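CTP:phosphocholine Cytidylyltransferase (Streptococcus pneumoniae, PDB 1JYK) catalyses the transfer of a cytidylyl group from CTP to phosphocholine, giving CDP-choline and pyrophosphate. Local coordinates at residues A[71-83]-A[88-102]. Numbering follows the deposited sequence.
Sequences INDIIIIVGYLKE and LKEKYGVRLVFNDKY
Ile-76 N donates to Arg-95 O at 2.8 Å, and Ile-76 O takes Val-97 N at 2.9 Å. Bonding to both residues that flank its partner Leu-96 is the pattern of parallel pairing, and bonds from Arg-95 N to Ile-74 O, Val-78 N to Val-97 O and Asn-99 N to Val-78 O extend it, with N-H...O angles of 161° to 169°. With helix 87-92 between them, strands 74-78 and 95-98 form a beta-alpha-beta crossover, as in the Rossmann-like nucleotidyltransferase fold; strand 27-32 pairs with the other edge of 74-78.

On the face bearing Ile-76, its CD1 meets Val-94 CG2 at 3.9 Å and Leu-88 CD1 of the helix, while Leu-96 CD2 packs on its CB. On the other face Ile-75 CG2 touches Val-97 CG2 at 3.5 Å. Arg-95, bent at chi3, lies alongside Ile-75 and brings NH2 to Asp-73 OD1 at 3.3 Å, a salt bridge whose hydrogen bond is weak; Asp-73 OD2 also pairs with Arg-25.

Where the pairing ends, Lys-82, from the turn after strand 74-78, crosses one face of the Phe-98 ring: CD sits 3.7 Å from the centroid, and a bend at chi4 (-62°) keeps NZ over the ring, 4.1 Å from the centroid. The Tyr-102 ring lies against the Gly-79 to Tyr-80 peptide, with Tyr-80 N 3.5 Å above its plane. Backbone bonds therefore set the register, with the cation-pi contact and the Asp-73 to Arg-95 salt bridge supplementing them at opposite ends.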
# COMPACT_ATOMS: atom_id res chain seq x y z
N ILE A 71 -9.66 -12.88 3.70
CA ILE A 71 -8.80 -12.01 4.49
C ILE A 71 -9.73 -10.97 5.11
O ILE A 71 -9.92 -9.88 4.57
CB ILE A 71 -7.72 -11.35 3.61
CG1 ILE A 71 -6.90 -12.45 2.90
CG2 ILE A 71 -6.79 -10.50 4.48
CD1 ILE A 71 -6.26 -12.00 1.62
N ASN A 72 -10.30 -11.34 6.24
CA ASN A 72 -11.27 -10.51 6.93
C ASN A 72 -10.76 -9.65 8.07
O ASN A 72 -11.52 -8.89 8.66
CB ASN A 72 -12.41 -11.39 7.41
CG ASN A 72 -12.98 -12.22 6.30
OD1 ASN A 72 -13.03 -11.78 5.15
ND2 ASN A 72 -13.40 -13.45 6.61
N ASP A 73 -9.47 -9.77 8.39
CA ASP A 73 -8.87 -8.95 9.43
C ASP A 73 -8.24 -7.79 8.66
O ASP A 73 -7.10 -7.88 8.21
CB ASP A 73 -7.81 -9.72 10.20
CG ASP A 73 -7.17 -8.90 11.29
OD1 ASP A 73 -7.54 -7.72 11.46
OD2 ASP A 73 -6.29 -9.43 12.00
N ILE A 74 -9.01 -6.72 8.52
CA ILE A 74 -8.59 -5.54 7.78
C ILE A 74 -8.47 -4.30 8.66
O ILE A 74 -9.42 -3.92 9.36
CB ILE A 74 -9.56 -5.28 6.61
CG1 ILE A 74 -9.59 -6.51 5.70
CG2 ILE A 74 -9.16 -4.02 5.84
CD1 ILE A 74 -10.79 -6.57 4.79
N ILE A 75 -7.30 -3.67 8.61
CA ILE A 75 -7.01 -2.47 9.37
C ILE A 75 -6.78 -1.32 8.40
O ILE A 75 -5.97 -1.44 7.47
CB ILE A 75 -5.74 -2.65 10.25
CG1 ILE A 75 -5.90 -3.88 11.16
CG2 ILE A 75 -5.51 -1.40 11.10
CD1 ILE A 75 -4.63 -4.30 11.88
N ILE A 76 -7.49 -0.22 8.60
CA ILE A 76 -7.33 0.93 7.72
C ILE A 76 -6.75 2.11 8.49
O ILE A 76 -7.29 2.51 9.53
CB ILE A 76 -8.68 1.35 7.11
CG1 ILE A 76 -9.35 0.14 6.45
CG2 ILE A 76 -8.47 2.47 6.10
CD1 ILE A 76 -10.68 0.45 5.82
N ILE A 77 -5.64 2.64 8.00
CA ILE A 77 -5.02 3.80 8.62
C ILE A 77 -5.71 5.04 8.06
O ILE A 77 -5.65 5.30 6.86
CB ILE A 77 -3.51 3.88 8.31
CG1 ILE A 77 -2.83 2.53 8.58
CG2 ILE A 77 -2.87 4.99 9.14
CD1 ILE A 77 -3.14 1.94 9.95
N VAL A 78 -6.38 5.79 8.93
CA VAL A 78 -7.09 6.99 8.50
C VAL A 78 -6.50 8.24 9.16
O VAL A 78 -5.81 8.15 10.18
CB VAL A 78 -8.62 6.91 8.85
CG1 VAL A 78 -9.23 5.67 8.20
CG2 VAL A 78 -8.82 6.86 10.37
N GLY A 79 -6.77 9.39 8.56
CA GLY A 79 -6.27 10.65 9.09
C GLY A 79 -7.09 11.80 8.53
O GLY A 79 -8.00 12.31 9.20
N TYR A 80 -6.76 12.19 7.31
CA TYR A 80 -7.45 13.27 6.61
C TYR A 80 -8.92 12.89 6.39
O TYR A 80 -9.21 11.85 5.79
CB TYR A 80 -6.76 13.51 5.27
CG TYR A 80 -7.40 14.58 4.42
CD1 TYR A 80 -7.87 14.29 3.14
CD2 TYR A 80 -7.51 15.89 4.89
CE1 TYR A 80 -8.45 15.27 2.35
CE2 TYR A 80 -8.08 16.88 4.10
CZ TYR A 80 -8.55 16.57 2.83
OH TYR A 80 -9.12 17.54 2.05
N LEU A 81 -9.84 13.72 6.88
CA LEU A 81 -11.29 13.48 6.75
C LEU A 81 -11.70 12.08 7.20
O LEU A 81 -12.60 11.45 6.62
CB LEU A 81 -11.74 13.72 5.30
CG LEU A 81 -11.40 15.09 4.68
CD1 LEU A 81 -11.81 15.12 3.21
CD2 LEU A 81 -12.10 16.19 5.45
N LYS A 82 -11.06 11.60 8.27
CA LYS A 82 -11.32 10.26 8.79
C LYS A 82 -12.77 9.91 9.12
O LYS A 82 -13.15 8.74 9.03
CB LYS A 82 -10.44 10.01 10.02
CG LYS A 82 -10.84 10.82 11.23
CD LYS A 82 -9.93 10.50 12.41
CE LYS A 82 -10.40 11.19 13.67
NZ LYS A 82 -10.37 12.67 13.49
N GLU A 83 -13.57 10.91 9.47
CA GLU A 83 -14.97 10.65 9.82
C GLU A 83 -15.78 10.05 8.67
O GLU A 83 -16.82 9.44 8.88
CB GLU A 83 -15.64 11.92 10.34
CG GLU A 83 -15.70 13.07 9.34
CD GLU A 83 -14.39 13.86 9.25
OE1 GLU A 83 -13.50 13.68 10.11
OE2 GLU A 83 -14.27 14.67 8.30
N LEU A 88 -17.62 2.17 7.35
CA LEU A 88 -16.97 0.93 6.94
C LEU A 88 -16.86 -0.10 8.05
O LEU A 88 -16.75 -1.30 7.78
CB LEU A 88 -15.58 1.22 6.36
CG LEU A 88 -15.52 2.04 5.06
CD1 LEU A 88 -14.08 2.49 4.82
CD2 LEU A 88 -16.03 1.22 3.87
N LYS A 89 -16.89 0.34 9.30
CA LYS A 89 -16.79 -0.60 10.40
C LYS A 89 -17.97 -1.57 10.43
O LYS A 89 -17.79 -2.78 10.55
CB LYS A 89 -16.68 0.16 11.72
CG LYS A 89 -15.44 1.01 11.81
CD LYS A 89 -15.29 1.62 13.20
CE LYS A 89 -16.36 2.67 13.44
NZ LYS A 89 -16.10 3.43 14.69
N GLU A 90 -19.19 -1.04 10.31
CA GLU A 90 -20.36 -1.91 10.32
C GLU A 90 -20.62 -2.51 8.93
O GLU A 90 -21.26 -3.55 8.79
CB GLU A 90 -21.58 -1.14 10.83
CG GLU A 90 -21.81 -1.33 12.33
CD GLU A 90 -22.89 -0.42 12.90
OE1 GLU A 90 -23.69 0.13 12.13
OE2 GLU A 90 -22.93 -0.26 14.14
N LYS A 91 -20.12 -1.86 7.89
CA LYS A 91 -20.33 -2.38 6.55
C LYS A 91 -19.44 -3.57 6.22
O LYS A 91 -19.88 -4.50 5.54
CB LYS A 91 -20.09 -1.28 5.51
CG LYS A 91 -20.40 -1.72 4.08
CD LYS A 91 -20.45 -0.53 3.14
CE LYS A 91 -20.60 -0.97 1.70
NZ LYS A 91 -21.11 0.11 0.83
N TYR A 92 -18.21 -3.56 6.72
CA TYR A 92 -17.26 -4.64 6.44
C TYR A 92 -16.56 -5.28 7.63
O TYR A 92 -15.91 -6.32 7.48
CB TYR A 92 -16.18 -4.16 5.47
CG TYR A 92 -16.69 -3.70 4.14
CD1 TYR A 92 -16.64 -2.35 3.79
CD2 TYR A 92 -17.19 -4.60 3.20
CE1 TYR A 92 -17.06 -1.92 2.54
CE2 TYR A 92 -17.61 -4.18 1.95
CZ TYR A 92 -17.54 -2.83 1.62
OH TYR A 92 -17.91 -2.40 0.38
N GLY A 93 -16.69 -4.67 8.81
CA GLY A 93 -16.03 -5.23 9.98
C GLY A 93 -14.57 -4.83 10.06
O GLY A 93 -13.78 -5.48 10.75
N VAL A 94 -14.19 -3.76 9.36
CA VAL A 94 -12.80 -3.31 9.38
C VAL A 94 -12.49 -2.54 10.66
O VAL A 94 -13.39 -2.08 11.37
CB VAL A 94 -12.49 -2.39 8.18
CG1 VAL A 94 -12.80 -3.11 6.88
CG2 VAL A 94 -13.27 -1.09 8.29
N ARG A 95 -11.20 -2.40 10.95
CA ARG A 95 -10.77 -1.65 12.12
C ARG A 95 -10.13 -0.37 11.59
O ARG A 95 -9.40 -0.40 10.61
CB ARG A 95 -9.74 -2.44 12.93
CG ARG A 95 -10.33 -3.48 13.87
CD ARG A 95 -9.26 -3.99 14.83
NE ARG A 95 -8.27 -4.83 14.16
CZ ARG A 95 -7.17 -5.30 14.74
NH1 ARG A 95 -6.91 -5.02 16.01
NH2 ARG A 95 -6.33 -6.07 14.05
N LEU A 96 -10.42 0.76 12.23
CA LEU A 96 -9.85 2.03 11.80
C LEU A 96 -8.81 2.49 12.81
O LEU A 96 -9.06 2.42 14.02
CB LEU A 96 -10.94 3.10 11.65
CG LEU A 96 -12.14 2.76 10.74
CD1 LEU A 96 -13.11 3.93 10.70
CD2 LEU A 96 -11.65 2.43 9.33
N VAL A 97 -7.65 2.93 12.33
CA VAL A 97 -6.59 3.42 13.20
C VAL A 97 -6.24 4.85 12.79
O VAL A 97 -5.80 5.10 11.66
CB VAL A 97 -5.34 2.53 13.12
CG1 VAL A 97 -4.24 3.09 14.01
CG2 VAL A 97 -5.69 1.12 13.54
N PHE A 98 -6.45 5.79 13.71
CA PHE A 98 -6.20 7.20 13.45
C PHE A 98 -4.74 7.61 13.53
O PHE A 98 -4.07 7.36 14.52
CB PHE A 98 -7.03 8.05 14.42
CG PHE A 98 -6.86 9.53 14.25
CD1 PHE A 98 -6.88 10.38 15.35
CD2 PHE A 98 -6.67 10.08 12.98
CE1 PHE A 98 -6.73 11.75 15.19
CE2 PHE A 98 -6.52 11.46 12.82
CZ PHE A 98 -6.55 12.30 13.93
N ASN A 99 -4.26 8.23 12.46
CA ASN A 99 -2.89 8.73 12.40
C ASN A 99 -2.98 10.25 12.41
O ASN A 99 -3.24 10.87 11.38
CB ASN A 99 -2.20 8.26 11.11
CG ASN A 99 -0.85 8.92 10.91
OD1 ASN A 99 -0.39 9.69 11.76
ND2 ASN A 99 -0.19 8.62 9.79
N ASP A 100 -2.78 10.85 13.58
CA ASP A 100 -2.88 12.30 13.69
C ASP A 100 -1.70 13.06 13.08
O ASP A 100 -1.74 14.29 12.98
CB ASP A 100 -3.06 12.70 15.15
CG ASP A 100 -1.83 12.46 15.98
OD1 ASP A 100 -1.15 13.45 16.34
OD2 ASP A 100 -1.53 11.29 16.28
N LYS A 101 -0.67 12.34 12.67
CA LYS A 101 0.48 13.00 12.05
C LYS A 101 0.40 12.84 10.53
O LYS A 101 1.38 13.07 9.83
CB LYS A 101 1.79 12.40 12.56
CG LYS A 101 1.83 12.13 14.05
CD LYS A 101 1.40 13.34 14.85
CE LYS A 101 2.34 14.50 14.63
NZ LYS A 101 3.07 14.84 15.88
N TYR A 102 -0.77 12.45 10.04
CA TYR A 102 -0.95 12.24 8.61
C TYR A 102 -0.48 13.41 7.76
O TYR A 102 -0.08 13.24 6.61
CB TYR A 102 -2.42 11.94 8.31
CG TYR A 102 -3.32 13.14 8.43
CD1 TYR A 102 -4.02 13.40 9.61
CD2 TYR A 102 -3.49 14.01 7.35
CE1 TYR A 102 -4.86 14.50 9.71
CE2 TYR A 102 -4.34 15.12 7.44
CZ TYR A 102 -5.02 15.35 8.63
OH TYR A 102 -5.85 16.44 8.74
O HOH W 1 -11.46 -6.45 10.38
O HOH W 2 -13.07 -7.02 7.75
O HOH W 3 -9.29 15.94 8.40